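Local structure of 2-oxo-1,2-dihydroquinoline 8-monooxygenase, oxygenase component (Pseudomonas putida, 1Z02) at residues L53-V58 with L70-G75; V66-L70 with A79-Q83; K76-L80 with F112-T116; R90-P95 with K438-I442; Y107-T111 with T121-N125. The protein probably catalyses the oxygen-dependent hydroxylation of 2-oxo-1,2-dihydroquinoline at carbon 8, electrons passing from a Rieske [2Fe-2S] cluster to a mononuclear iron. All coordinates share one frame; numbering follows the deposited sequence.

Contact 1 of 5, residues L53-V58 with L70-G75; sequences LEEDQV and LRRVNG
Leu53 and Arg72 form the dense side of this contact. Methyl CD1 of Leu53 rests against Arg72 CB (3.7 Å), while the arginine, extended as far as CD and then bent at chi3 (-61°), swings its guanidinium round to the carbonyl of Leu53. There NE and NH1 grip the single oxygen side-on, NE at 2.7 Å from Leu53 O and NH1 at 3.0 Å from it, with Leu53 O lying almost in the guanidinium plane. NH2 bonds to Gly75 O, and NH1 also meets Glu143 in a salt bridge. Val58 pairs with Arg71 as an antiparallel non-hydrogen-bonded pair, its CG2 lying on Arg71 CG.

The solvent side belongs to Glu55 and Asp56, at the middle of a type II turn running from Glu54 to Gln57. Bent at chi2, Glu55 lays its carboxylate across the hairpin turn: OE1 takes Asn74 N on its syn lone pair, at a modelled length that is unusually short, and OE2 takes Gly75 N (2.9 Å). Asp56 N bonds to Arg72 O (2.8 Å), and Asp56 OD2 forms a salt bridge with Arg71 NH1 (3.1 Å), backed by a water on Arg71 NE. Thr99 O holds Arg71 NH2. Two backbone N-H groups on one carboxylate would favour an ionised Glu55, and the buried Arg72 is likely to stay charged between a doubly used carbonyl and Glu143.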
# COMPACT_ATOMS: atom_id res chain seq x y z
N LEU A 53 2.92 -9.46 30.10
CA LEU A 53 4.23 -10.11 30.15
C LEU A 53 4.34 -10.93 31.45
O LEU A 53 4.70 -10.40 32.49
CB LEU A 53 5.33 -9.05 30.10
CG LEU A 53 6.55 -9.12 29.15
CD1 LEU A 53 7.79 -9.34 29.88
CD2 LEU A 53 6.35 -10.09 28.07
N GLU A 54 4.02 -12.21 31.37
CA GLU A 54 4.10 -13.10 32.53
C GLU A 54 5.49 -13.73 32.57
O GLU A 54 6.27 -13.57 31.63
CB GLU A 54 3.03 -14.18 32.43
CG GLU A 54 1.62 -13.61 32.39
CD GLU A 54 0.56 -14.69 32.23
OE1 GLU A 54 -0.63 -14.33 32.19
OE2 GLU A 54 0.92 -15.89 32.16
N GLU A 55 5.78 -14.45 33.65
CA GLU A 55 7.09 -15.09 33.79
C GLU A 55 7.43 -15.92 32.57
O GLU A 55 6.64 -16.76 32.14
CB GLU A 55 7.11 -15.98 35.04
CG GLU A 55 8.45 -16.65 35.29
CD GLU A 55 9.54 -15.68 35.74
OE1 GLU A 55 10.72 -16.09 35.78
OE2 GLU A 55 9.21 -14.52 36.07
N ASP A 56 8.61 -15.69 32.01
CA ASP A 56 9.09 -16.42 30.84
C ASP A 56 8.43 -16.04 29.52
O ASP A 56 8.69 -16.66 28.49
CB ASP A 56 8.94 -17.93 31.05
CG ASP A 56 10.21 -18.56 31.62
OD1 ASP A 56 10.13 -19.73 32.08
OD2 ASP A 56 11.28 -17.91 31.58
N GLN A 57 7.58 -15.02 29.55
CA GLN A 57 6.93 -14.59 28.32
C GLN A 57 7.86 -13.60 27.60
O GLN A 57 8.60 -12.85 28.24
CB GLN A 57 5.59 -13.93 28.62
CG GLN A 57 4.74 -13.72 27.38
CD GLN A 57 3.38 -13.14 27.68
OE1 GLN A 57 2.94 -13.11 28.84
NE2 GLN A 57 2.68 -12.68 26.65
N VAL A 58 7.82 -13.63 26.28
CA VAL A 58 8.64 -12.75 25.45
C VAL A 58 7.68 -12.00 24.54
O VAL A 58 6.74 -12.58 24.02
CB VAL A 58 9.64 -13.55 24.59
CG1 VAL A 58 10.35 -12.61 23.60
CG2 VAL A 58 10.66 -14.22 25.50
N LEU A 70 10.96 -7.73 24.85
CA LEU A 70 11.00 -7.82 26.31
C LEU A 70 10.77 -9.24 26.80
O LEU A 70 10.05 -10.02 26.17
CB LEU A 70 9.94 -6.91 26.95
CG LEU A 70 9.93 -5.40 26.66
CD1 LEU A 70 9.23 -5.13 25.35
CD2 LEU A 70 9.21 -4.70 27.79
N ARG A 71 11.40 -9.57 27.92
CA ARG A 71 11.25 -10.88 28.54
C ARG A 71 11.29 -10.75 30.05
O ARG A 71 12.08 -9.98 30.58
CB ARG A 71 12.36 -11.84 28.09
CG ARG A 71 12.21 -13.23 28.72
CD ARG A 71 13.45 -14.09 28.55
NE ARG A 71 13.25 -15.41 29.16
CZ ARG A 71 14.24 -16.25 29.48
NH1 ARG A 71 13.95 -17.42 30.03
NH2 ARG A 71 15.50 -15.92 29.26
N ARG A 72 10.43 -11.49 30.74
CA ARG A 72 10.43 -11.45 32.20
C ARG A 72 11.10 -12.72 32.71
O ARG A 72 10.68 -13.82 32.37
CB ARG A 72 9.01 -11.37 32.76
CG ARG A 72 8.98 -11.29 34.29
CD ARG A 72 7.57 -11.47 34.85
NE ARG A 72 6.63 -10.43 34.39
CZ ARG A 72 6.62 -9.18 34.83
NH1 ARG A 72 5.74 -8.32 34.36
NH2 ARG A 72 7.49 -8.78 35.75
N VAL A 73 12.14 -12.55 33.52
CA VAL A 73 12.84 -13.69 34.09
C VAL A 73 13.01 -13.48 35.59
O VAL A 73 13.58 -12.48 36.02
CB VAL A 73 14.22 -13.88 33.46
CG1 VAL A 73 14.87 -15.14 34.02
CG2 VAL A 73 14.08 -14.02 31.97
N ASN A 74 12.53 -14.44 36.38
CA ASN A 74 12.60 -14.35 37.83
C ASN A 74 11.92 -13.08 38.31
O ASN A 74 12.41 -12.40 39.21
CB ASN A 74 14.06 -14.37 38.31
CG ASN A 74 14.78 -15.66 37.95
OD1 ASN A 74 14.24 -16.76 38.08
ND2 ASN A 74 16.02 -15.52 37.50
N GLY A 75 10.79 -12.76 37.70
CA GLY A 75 10.05 -11.57 38.10
C GLY A 75 10.55 -10.27 37.51
O GLY A 75 9.81 -9.29 37.49
O HOH W 1 11.07 -17.08 28.56

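Contact 2 of 5, residues V66-L70 with A79-Q83; sequences VPIVL and ALKDQ
Val69 and Leu80 exchange two backbone hydrogen bonds, Val69 N to Leu80 O at 2.8 Å and Leu80 N to Val69 O at 3.0 Å. Their side chains share one face of the sheet, Val69 CG1 lying 4.1 Å from Leu80 CB. On the other face Ala79 CB sits between Ile68 CG2 (4.0 Å) and Leu70 CG. Where strand 66-73 begins and strand 76-81 ends, Pro67 and Lys81 run side by side, and Pro67 O accepts from Asp82 N (2.7 Å), which comes from above the carbonyl plane.

Asp82 is the centre of an inverse gamma turn. Its CB presses on the Ile68 carbonyl carbon. The carboxylate is turned away from the residue's own backbone N (chi1 -162°), which sets OD2 3.7 Å from Val69 CB. Ser92 OG, hydrogen-bonded to OD1, positions the carboxylate. Ser92 OG would probably lose this mate, and the flank of Val69 its cover, with an alanine here. Farther out, Lys81 NZ meets Asp155 in a salt bridge, and Ile103 of strand 102-104 packs on both Val69 and Leu80. The arrangement is an antiparallel beta hairpin, strands 66-73 and 76-81, in a three-stranded sheet of the Rieske domain.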
# COMPACT_ATOMS: atom_id res chain seq x y z
N VAL A 66 12.12 2.18 16.85
CA VAL A 66 13.05 1.19 17.39
C VAL A 66 12.35 -0.10 17.81
O VAL A 66 11.47 -0.10 18.67
CB VAL A 66 13.78 1.74 18.64
CG1 VAL A 66 14.79 0.72 19.13
CG2 VAL A 66 14.47 3.05 18.30
N PRO A 67 12.74 -1.22 17.19
CA PRO A 67 12.16 -2.53 17.52
C PRO A 67 12.73 -2.99 18.87
O PRO A 67 13.95 -3.03 19.07
CB PRO A 67 12.59 -3.41 16.35
CG PRO A 67 13.88 -2.80 15.92
CD PRO A 67 13.65 -1.32 16.03
N ILE A 68 11.84 -3.34 19.79
CA ILE A 68 12.24 -3.76 21.13
C ILE A 68 11.58 -5.08 21.54
O ILE A 68 10.40 -5.30 21.29
CB ILE A 68 11.82 -2.68 22.16
CG1 ILE A 68 12.51 -1.35 21.83
CG2 ILE A 68 12.19 -3.13 23.57
CD1 ILE A 68 12.00 -0.14 22.64
N VAL A 69 12.35 -5.95 22.18
CA VAL A 69 11.84 -7.22 22.64
C VAL A 69 12.00 -7.28 24.16
O VAL A 69 13.05 -6.89 24.70
CB VAL A 69 12.58 -8.40 21.98
CG1 VAL A 69 14.07 -8.30 22.26
CG2 VAL A 69 12.01 -9.73 22.47
N LEU A 70 10.96 -7.73 24.85
CA LEU A 70 11.00 -7.82 26.31
C LEU A 70 10.77 -9.24 26.80
O LEU A 70 10.05 -10.02 26.17
CB LEU A 70 9.94 -6.91 26.95
CG LEU A 70 9.93 -5.40 26.66
CD1 LEU A 70 9.23 -5.13 25.35
CD2 LEU A 70 9.21 -4.70 27.79
N ALA A 79 14.74 -5.53 28.51
CA ALA A 79 14.41 -5.07 27.17
C ALA A 79 15.68 -4.92 26.34
O ALA A 79 16.67 -4.38 26.82
CB ALA A 79 13.67 -3.74 27.25
N LEU A 80 15.65 -5.42 25.10
CA LEU A 80 16.77 -5.36 24.16
C LEU A 80 16.20 -4.96 22.80
O LEU A 80 14.97 -4.92 22.61
CB LEU A 80 17.47 -6.72 24.02
CG LEU A 80 18.24 -7.32 25.19
CD1 LEU A 80 17.28 -7.71 26.30
CD2 LEU A 80 19.01 -8.56 24.71
N LYS A 81 17.08 -4.66 21.85
CA LYS A 81 16.61 -4.29 20.52
C LYS A 81 16.17 -5.57 19.83
O LYS A 81 16.92 -6.55 19.78
CB LYS A 81 17.70 -3.62 19.71
CG LYS A 81 17.21 -3.14 18.36
CD LYS A 81 18.35 -2.55 17.53
CE LYS A 81 18.86 -1.23 18.11
NZ LYS A 81 19.92 -0.64 17.23
N ASP A 82 14.96 -5.56 19.29
CA ASP A 82 14.39 -6.72 18.61
C ASP A 82 14.97 -6.85 17.20
O ASP A 82 14.25 -6.75 16.20
CB ASP A 82 12.87 -6.58 18.54
CG ASP A 82 12.16 -7.90 18.28
OD1 ASP A 82 10.95 -7.87 18.02
OD2 ASP A 82 12.83 -8.97 18.33
N GLN A 83 16.28 -7.09 17.13
CA GLN A 83 16.98 -7.22 15.85
C GLN A 83 18.29 -7.98 16.01
O GLN A 83 19.22 -7.50 16.64
CB GLN A 83 17.29 -5.84 15.26
CG GLN A 83 18.04 -5.89 13.92
CD GLN A 83 18.64 -4.55 13.53
OE1 GLN A 83 19.56 -4.05 14.19
NE2 GLN A 83 18.10 -3.95 12.47

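Contact 3 of 5, residues K76-L80 with F112-T116; sequences KVFAL and FDLET
Asp113, whose backbone O lies 3.9 Å from Leu80 CD2, turns its carboxylate the other way, and there OD2 is gripped twice by Thr116: by N at 3.2 Å from above the carboxylate plane, and by OG1 at 3.1 Å on the anti lone pair. This Asx motif closes the bend after strand 110-113. The bend lies against strand 76-81, so the contact joins the two small antiparallel sheets of the Rieske domain, the one with strand 110-113 being on the cluster side.

The apolar contact is carried by Leu114, which reaches Phe78 and Leu80. Its CB stands over one face of the Phe78 ring, 4.2 Å from the centroid and 26° off the normal, in a CH-pi contact; the two side chains cross at about a right angle. With CG anti to the carbonyl carbon (chi1 -70°), Leu114 sends CD2 to Leu80 CD1 (3.9 Å), while its CD1 goes to Val73. The second methyl of Leu80, CD2, touches Phe112 CB, whose ring leads away toward Leu85 and Val136. Without the Phe78 ring, as with an alanine here, Leu114 CB is likely to face a gap and the leucine to turn more freely.

At the exposed rim Lys76 NZ and Glu115 OE2 are opposite charges beyond salt-bridge range. The backbones are instead joined by a water that donates to Ala79 O (2.8 Å) and to Leu114 O (2.9 Å).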
# COMPACT_ATOMS: atom_id res chain seq x y z
N LYS A 76 11.78 -10.25 37.00
CA LYS A 76 12.32 -9.03 36.42
C LYS A 76 12.22 -8.98 34.89
O LYS A 76 12.49 -9.97 34.21
CB LYS A 76 13.78 -8.86 36.86
CG LYS A 76 14.36 -7.51 36.49
CD LYS A 76 15.80 -7.37 36.95
CE LYS A 76 16.38 -6.02 36.55
NZ LYS A 76 17.81 -5.88 36.94
N VAL A 77 11.83 -7.82 34.37
CA VAL A 77 11.68 -7.63 32.93
C VAL A 77 12.91 -6.97 32.31
O VAL A 77 13.44 -5.99 32.84
CB VAL A 77 10.46 -6.74 32.59
CG1 VAL A 77 10.34 -6.55 31.10
CG2 VAL A 77 9.20 -7.38 33.13
N PHE A 78 13.35 -7.50 31.17
CA PHE A 78 14.51 -6.96 30.46
C PHE A 78 14.08 -6.54 29.06
O PHE A 78 13.16 -7.13 28.49
CB PHE A 78 15.63 -8.00 30.36
CG PHE A 78 16.21 -8.39 31.68
CD1 PHE A 78 15.57 -9.34 32.48
CD2 PHE A 78 17.36 -7.78 32.16
CE1 PHE A 78 16.08 -9.67 33.73
CE2 PHE A 78 17.88 -8.11 33.42
CZ PHE A 78 17.23 -9.05 34.20
N ALA A 79 14.74 -5.53 28.51
CA ALA A 79 14.41 -5.07 27.17
C ALA A 79 15.68 -4.92 26.34
O ALA A 79 16.67 -4.38 26.82
CB ALA A 79 13.67 -3.74 27.25
N LEU A 80 15.65 -5.42 25.10
CA LEU A 80 16.77 -5.36 24.16
C LEU A 80 16.20 -4.96 22.80
O LEU A 80 14.97 -4.92 22.61
CB LEU A 80 17.47 -6.72 24.02
CG LEU A 80 18.24 -7.32 25.19
CD1 LEU A 80 17.28 -7.71 26.30
CD2 LEU A 80 19.01 -8.56 24.71
N PHE A 112 22.15 -13.52 23.11
CA PHE A 112 22.50 -12.28 23.80
C PHE A 112 22.17 -12.28 25.29
O PHE A 112 21.19 -12.89 25.72
CB PHE A 112 21.81 -11.10 23.12
CG PHE A 112 21.97 -11.10 21.63
CD1 PHE A 112 21.03 -11.74 20.83
CD2 PHE A 112 23.08 -10.52 21.03
CE1 PHE A 112 21.20 -11.80 19.44
CE2 PHE A 112 23.26 -10.58 19.65
CZ PHE A 112 22.32 -11.22 18.86
N ASP A 113 23.00 -11.59 26.05
CA ASP A 113 22.82 -11.47 27.49
C ASP A 113 21.72 -10.45 27.76
O ASP A 113 21.78 -9.33 27.28
CB ASP A 113 24.12 -11.03 28.15
CG ASP A 113 24.02 -11.00 29.64
OD1 ASP A 113 23.61 -11.98 30.23
OD2 ASP A 113 24.33 -10.01 30.27
N LEU A 114 20.71 -10.85 28.52
CA LEU A 114 19.59 -9.97 28.83
C LEU A 114 20.00 -8.67 29.50
O LEU A 114 19.38 -7.63 29.28
CB LEU A 114 18.58 -10.69 29.71
CG LEU A 114 17.79 -11.82 29.05
CD1 LEU A 114 16.92 -12.50 30.10
CD2 LEU A 114 16.93 -11.26 27.93
N GLU A 115 21.03 -8.73 30.33
CA GLU A 115 21.48 -7.55 31.06
C GLU A 115 22.30 -6.55 30.27
O GLU A 115 22.03 -5.36 30.28
CB GLU A 115 22.31 -7.97 32.26
CG GLU A 115 22.82 -6.79 33.06
CD GLU A 115 22.03 -6.58 34.30
OE1 GLU A 115 22.03 -7.50 35.14
OE2 GLU A 115 21.39 -5.52 34.45
N THR A 116 23.34 -7.04 29.60
CA THR A 116 24.25 -6.18 28.86
C THR A 116 24.02 -6.16 27.37
O THR A 116 24.50 -5.26 26.69
CB THR A 116 25.71 -6.62 29.11
OG1 THR A 116 25.94 -7.93 28.57
CG2 THR A 116 26.00 -6.64 30.60
O HOH W 2 18.16 -5.06 29.09

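Contact 4 of 5, residues R90-P95 with K438-I442; sequences RLSEKP and KVEQI
Val439 supplies most of the apolar contact. Its CG1 methyl lies over one face of the Arg90 guanidinium, offset toward the rim, at 3.8 Å from Arg90 NE. Val439 CG1 also touches Ser92 OG (3.6 Å) and Glu93 CG (3.9 Å), the glutamate side chain crossing the valine at about a right angle. Farther along, Gln441 lays CG on Ser92 O, and its side chain crosses the Pro95 ring obliquely.

One salt bridge lies within 90-95. Arg90, bent at chi3, turns NE and NH1 side-on to Glu93 OE2, each nitrogen 3.2 Å from that oxygen and both reaching it from the same face of the carboxylate. This salt bridge holds the guanidinium flat under the Val439 methyl.

The loop carrying it follows the Cys84 and His86 ligands in a Rieske domain, where the [2Fe-2S] cluster is held by two cysteines and two histidines; here it meets the last modelled residues of the chain, more than 340 positions later. Ser92, held by Asp82, ties the loop to the end of strand 76-81. Glu93 and Lys94 also pack on Ala371 and Leu223 of the second subunit.

Among the polar links across the contact, a water donates to Glu93 OE1 (2.9 Å) and to Glu440 O (3.0 Å). Ile442 N points at Glu93 O, but their separation is too short to be trusted in detail. On the outer side Glu440 OE2 forms a salt bridge with Lys433, and Lys438 NZ forms another with Glu52.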
# COMPACT_ATOMS: atom_id res chain seq x y z
N ARG A 90 13.84 -10.54 13.69
CA ARG A 90 13.21 -10.07 14.92
C ARG A 90 13.21 -11.25 15.89
O ARG A 90 12.56 -12.28 15.63
CB ARG A 90 11.78 -9.61 14.61
CG ARG A 90 11.45 -8.24 15.16
CD ARG A 90 10.37 -7.50 14.40
NE ARG A 90 9.45 -8.33 13.63
CZ ARG A 90 8.40 -7.85 12.97
NH1 ARG A 90 7.61 -8.66 12.27
NH2 ARG A 90 8.14 -6.55 13.02
N LEU A 91 13.93 -11.12 17.00
CA LEU A 91 14.02 -12.18 17.99
C LEU A 91 12.68 -12.60 18.57
O LEU A 91 12.46 -13.78 18.86
CB LEU A 91 14.96 -11.76 19.13
CG LEU A 91 16.34 -11.24 18.74
CD1 LEU A 91 17.04 -10.71 19.99
CD2 LEU A 91 17.17 -12.34 18.10
N SER A 92 11.78 -11.63 18.74
CA SER A 92 10.46 -11.86 19.32
C SER A 92 9.49 -12.68 18.48
O SER A 92 8.48 -13.13 19.00
CB SER A 92 9.80 -10.51 19.64
OG SER A 92 9.46 -9.82 18.46
N GLU A 93 9.77 -12.89 17.20
CA GLU A 93 8.83 -13.63 16.37
C GLU A 93 8.66 -15.08 16.78
O GLU A 93 7.61 -15.67 16.58
CB GLU A 93 9.25 -13.53 14.90
CG GLU A 93 8.87 -12.20 14.28
CD GLU A 93 8.96 -12.19 12.78
OE1 GLU A 93 8.48 -13.15 12.16
OE2 GLU A 93 9.48 -11.21 12.22
N LYS A 94 9.71 -15.66 17.35
CA LYS A 94 9.64 -17.03 17.82
C LYS A 94 10.52 -17.12 19.06
O LYS A 94 11.68 -17.51 18.98
CB LYS A 94 10.13 -17.99 16.74
CG LYS A 94 9.79 -19.41 17.07
CD LYS A 94 10.24 -20.39 16.04
CE LYS A 94 9.86 -21.78 16.52
NZ LYS A 94 10.40 -22.88 15.69
N PRO A 95 9.98 -16.74 20.22
CA PRO A 95 10.68 -16.74 21.51
C PRO A 95 11.49 -17.99 21.77
O PRO A 95 10.92 -19.07 21.93
CB PRO A 95 9.55 -16.55 22.51
CG PRO A 95 8.59 -15.68 21.75
CD PRO A 95 8.57 -16.35 20.40
N LYS A 438 2.07 -4.72 18.65
CA LYS A 438 2.64 -5.95 19.18
C LYS A 438 3.02 -6.91 18.06
O LYS A 438 2.18 -7.25 17.22
CB LYS A 438 1.65 -6.61 20.15
CG LYS A 438 1.33 -5.73 21.35
CD LYS A 438 0.18 -6.26 22.20
CE LYS A 438 0.61 -7.41 23.09
NZ LYS A 438 -0.50 -7.79 24.03
N VAL A 439 4.28 -7.33 18.04
CA VAL A 439 4.75 -8.25 17.01
C VAL A 439 4.06 -9.60 17.11
O VAL A 439 3.99 -10.20 18.19
CB VAL A 439 6.28 -8.46 17.11
CG1 VAL A 439 6.75 -9.43 16.05
CG2 VAL A 439 6.99 -7.13 16.95
N GLU A 440 3.53 -10.07 15.97
CA GLU A 440 2.83 -11.34 15.90
C GLU A 440 3.86 -12.46 15.96
O GLU A 440 4.89 -12.41 15.29
CB GLU A 440 2.05 -11.43 14.59
CG GLU A 440 0.81 -12.32 14.67
CD GLU A 440 0.13 -12.49 13.33
OE1 GLU A 440 -1.00 -13.01 13.29
OE2 GLU A 440 0.74 -12.12 12.30
N GLN A 441 3.57 -13.49 16.75
CA GLN A 441 4.50 -14.59 16.90
C GLN A 441 4.32 -15.83 16.03
O GLN A 441 3.24 -16.12 15.52
CB GLN A 441 4.61 -14.98 18.37
CG GLN A 441 5.07 -13.81 19.22
CD GLN A 441 5.35 -14.18 20.66
OE1 GLN A 441 5.66 -13.32 21.48
NE2 GLN A 441 5.26 -15.46 20.97
N ILE A 442 5.45 -16.52 15.90
CA ILE A 442 5.74 -17.74 15.15
C ILE A 442 5.85 -17.56 13.66
O ILE A 442 5.98 -18.57 12.94
CB ILE A 442 4.74 -18.87 15.33
CG1 ILE A 442 3.56 -18.62 14.45
CG2 ILE A 442 4.35 -19.04 16.70
CD1 ILE A 442 2.65 -19.74 14.43
O HOH W 3 5.63 -13.65 12.67

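Contact 5 of 5, residues Y107-T111 with T121-N125; sequences YHGFT and TIVAN. With FES (Fe2/s2 (inorganic) cluster), chain H.
Phe110 offers one ring face to Ile122, whose CD1 lies 3.9 Å from the centroid and 27° off the normal, a CH-pi contact between side chains that run side by side. The Phe110 ring also stacks with that of His86, and its CD1 comes 3.4 Å from sulfide S1 of the cluster. The His108 imidazole has S1 near its plane at one edge; its CE1 lies over the centre of the Tyr107 ring, and Tyr107 CD2 lies over the rim of one imidazole face. With CG anti to the carbonyl carbon (chi1 -58°), His108 brings ND1 to the cluster iron FE1, which it binds at 2.4 Å. His86 is the other histidine on that iron, its ring about 80° from that of His108.

Behind these rings the backbone pairs as a hairpin. Gly109 O accepts twice, from Val123 N (3.0 Å) and from Thr111 OG1 (2.8 Å), and the two donors come from opposite faces of the carbonyl plane. Val123 CB packs close on Gly109 CA, where glycine has no side chain. Thr111 N bonds to Thr121 O (2.9 Å), and on the face away from Phe110 and Ile122 the two threonines lie side by side, Thr111 CB at 3.7 Å from Thr121 CG2. His108 O is buried without a polar partner.

His108 NE2 is hydrogen-bonded to Asp218 OD1 of the second subunit, consistent with the electron route to the mononuclear iron known in Rieske oxygenases. In the fold, strand 110-113 is the middle of three, between 102-104 and 119-122; before it in the chain, Tyr107 OH reaches Asn215 in helix 209-216 of the second subunit, and Thr121 OG1 reaches Asn277, on strand 271-277 of that subunit.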
# COMPACT_ATOMS: atom_id res chain seq x y z
N TYR A 107 16.90 -18.24 14.41
CA TYR A 107 17.39 -18.68 13.11
C TYR A 107 18.68 -19.48 13.27
O TYR A 107 18.66 -20.70 13.14
CB TYR A 107 17.60 -17.48 12.18
CG TYR A 107 17.72 -17.87 10.71
CD1 TYR A 107 17.92 -16.91 9.73
CD2 TYR A 107 17.67 -19.21 10.32
CE1 TYR A 107 18.06 -17.27 8.39
CE2 TYR A 107 17.81 -19.57 9.00
CZ TYR A 107 18.00 -18.61 8.04
OH TYR A 107 18.17 -18.99 6.72
N HIS A 108 19.80 -18.81 13.56
CA HIS A 108 21.07 -19.51 13.70
C HIS A 108 21.57 -19.58 15.14
O HIS A 108 22.66 -20.09 15.39
CB HIS A 108 22.15 -18.86 12.84
CG HIS A 108 21.81 -18.80 11.38
ND1 HIS A 108 21.24 -17.70 10.79
CD2 HIS A 108 21.95 -19.73 10.40
CE1 HIS A 108 21.04 -17.94 9.51
NE2 HIS A 108 21.46 -19.17 9.25
N GLY A 109 20.82 -19.03 16.08
CA GLY A 109 21.23 -19.11 17.46
C GLY A 109 22.13 -18.05 18.07
O GLY A 109 22.73 -18.31 19.12
N PHE A 110 22.26 -16.90 17.42
CA PHE A 110 23.07 -15.83 17.99
C PHE A 110 22.39 -15.61 19.34
O PHE A 110 21.17 -15.49 19.41
CB PHE A 110 22.98 -14.56 17.14
CG PHE A 110 24.12 -14.40 16.16
CD1 PHE A 110 24.48 -15.45 15.31
CD2 PHE A 110 24.81 -13.19 16.07
CE1 PHE A 110 25.54 -15.30 14.38
CE2 PHE A 110 25.86 -13.02 15.16
CZ PHE A 110 26.22 -14.07 14.31
N THR A 111 23.17 -15.60 20.41
CA THR A 111 22.60 -15.46 21.75
C THR A 111 23.09 -14.23 22.48
O THR A 111 24.29 -13.92 22.49
CB THR A 111 22.90 -16.72 22.59
OG1 THR A 111 22.47 -17.89 21.86
CG2 THR A 111 22.17 -16.67 23.90
N THR A 121 27.37 -15.99 22.79
CA THR A 121 27.67 -17.22 22.08
C THR A 121 26.78 -17.34 20.86
O THR A 121 25.88 -16.52 20.66
CB THR A 121 27.45 -18.46 22.98
OG1 THR A 121 27.98 -19.64 22.35
CG2 THR A 121 25.96 -18.66 23.23
N ILE A 122 27.04 -18.34 20.02
CA ILE A 122 26.23 -18.62 18.84
C ILE A 122 26.00 -20.13 18.89
O ILE A 122 26.93 -20.92 18.75
CB ILE A 122 26.97 -18.26 17.52
CG1 ILE A 122 27.30 -16.77 17.48
CG2 ILE A 122 26.09 -18.60 16.32
CD1 ILE A 122 28.23 -16.39 16.37
N VAL A 123 24.75 -20.54 19.08
CA VAL A 123 24.44 -21.97 19.17
C VAL A 123 25.13 -22.80 18.10
O VAL A 123 25.69 -23.85 18.38
CB VAL A 123 22.91 -22.21 19.09
CG1 VAL A 123 22.63 -23.70 19.10
CG2 VAL A 123 22.21 -21.56 20.28
N ALA A 124 25.12 -22.33 16.87
CA ALA A 124 25.73 -23.07 15.77
C ALA A 124 27.23 -22.88 15.59
O ALA A 124 27.83 -23.50 14.70
CB ALA A 124 25.01 -22.74 14.46
N ASN A 125 27.84 -22.04 16.42
CA ASN A 125 29.27 -21.74 16.29
C ASN A 125 29.80 -21.14 17.60
O ASN A 125 30.10 -19.95 17.66
CB ASN A 125 29.45 -20.74 15.15
CG ASN A 125 30.84 -20.76 14.55
OD1 ASN A 125 31.77 -21.37 15.07
ND2 ASN A 125 30.99 -20.06 13.42
FE1 FES H . 21.26 -15.73 12.15
FE2 FES H . 19.83 -14.41 13.94
S1 FES H . 21.30 -15.95 14.32
S2 FES H . 19.65 -14.19 11.75

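Contacts 1, 2, 3 and 5 lie wholly in the Rieske domain; contact 4 joins it to the chain's last modelled residues. Contacts 1 and 2 share Leu70 on strand 66-73, and contacts 2 and 3 share Ala79 and Leu80 on strand 76-81, with centres about 10 Å apart. Contact 3 passes from that sheet to strand 110-113, whose start is contact 5, about 17 Å farther on between centres. Loop 90-95 of contact 4 touches contact 2, Val69 CG2 lying 3.7 Å from Ser92 CB, and the C-terminal tail packs on that loop. Contact 5 holds the cluster; the nearest side chains of contacts 3, 4 and 2 lie about 6, 9 and 10 Å from it. Contacts 4 and 5 both face the second subunit.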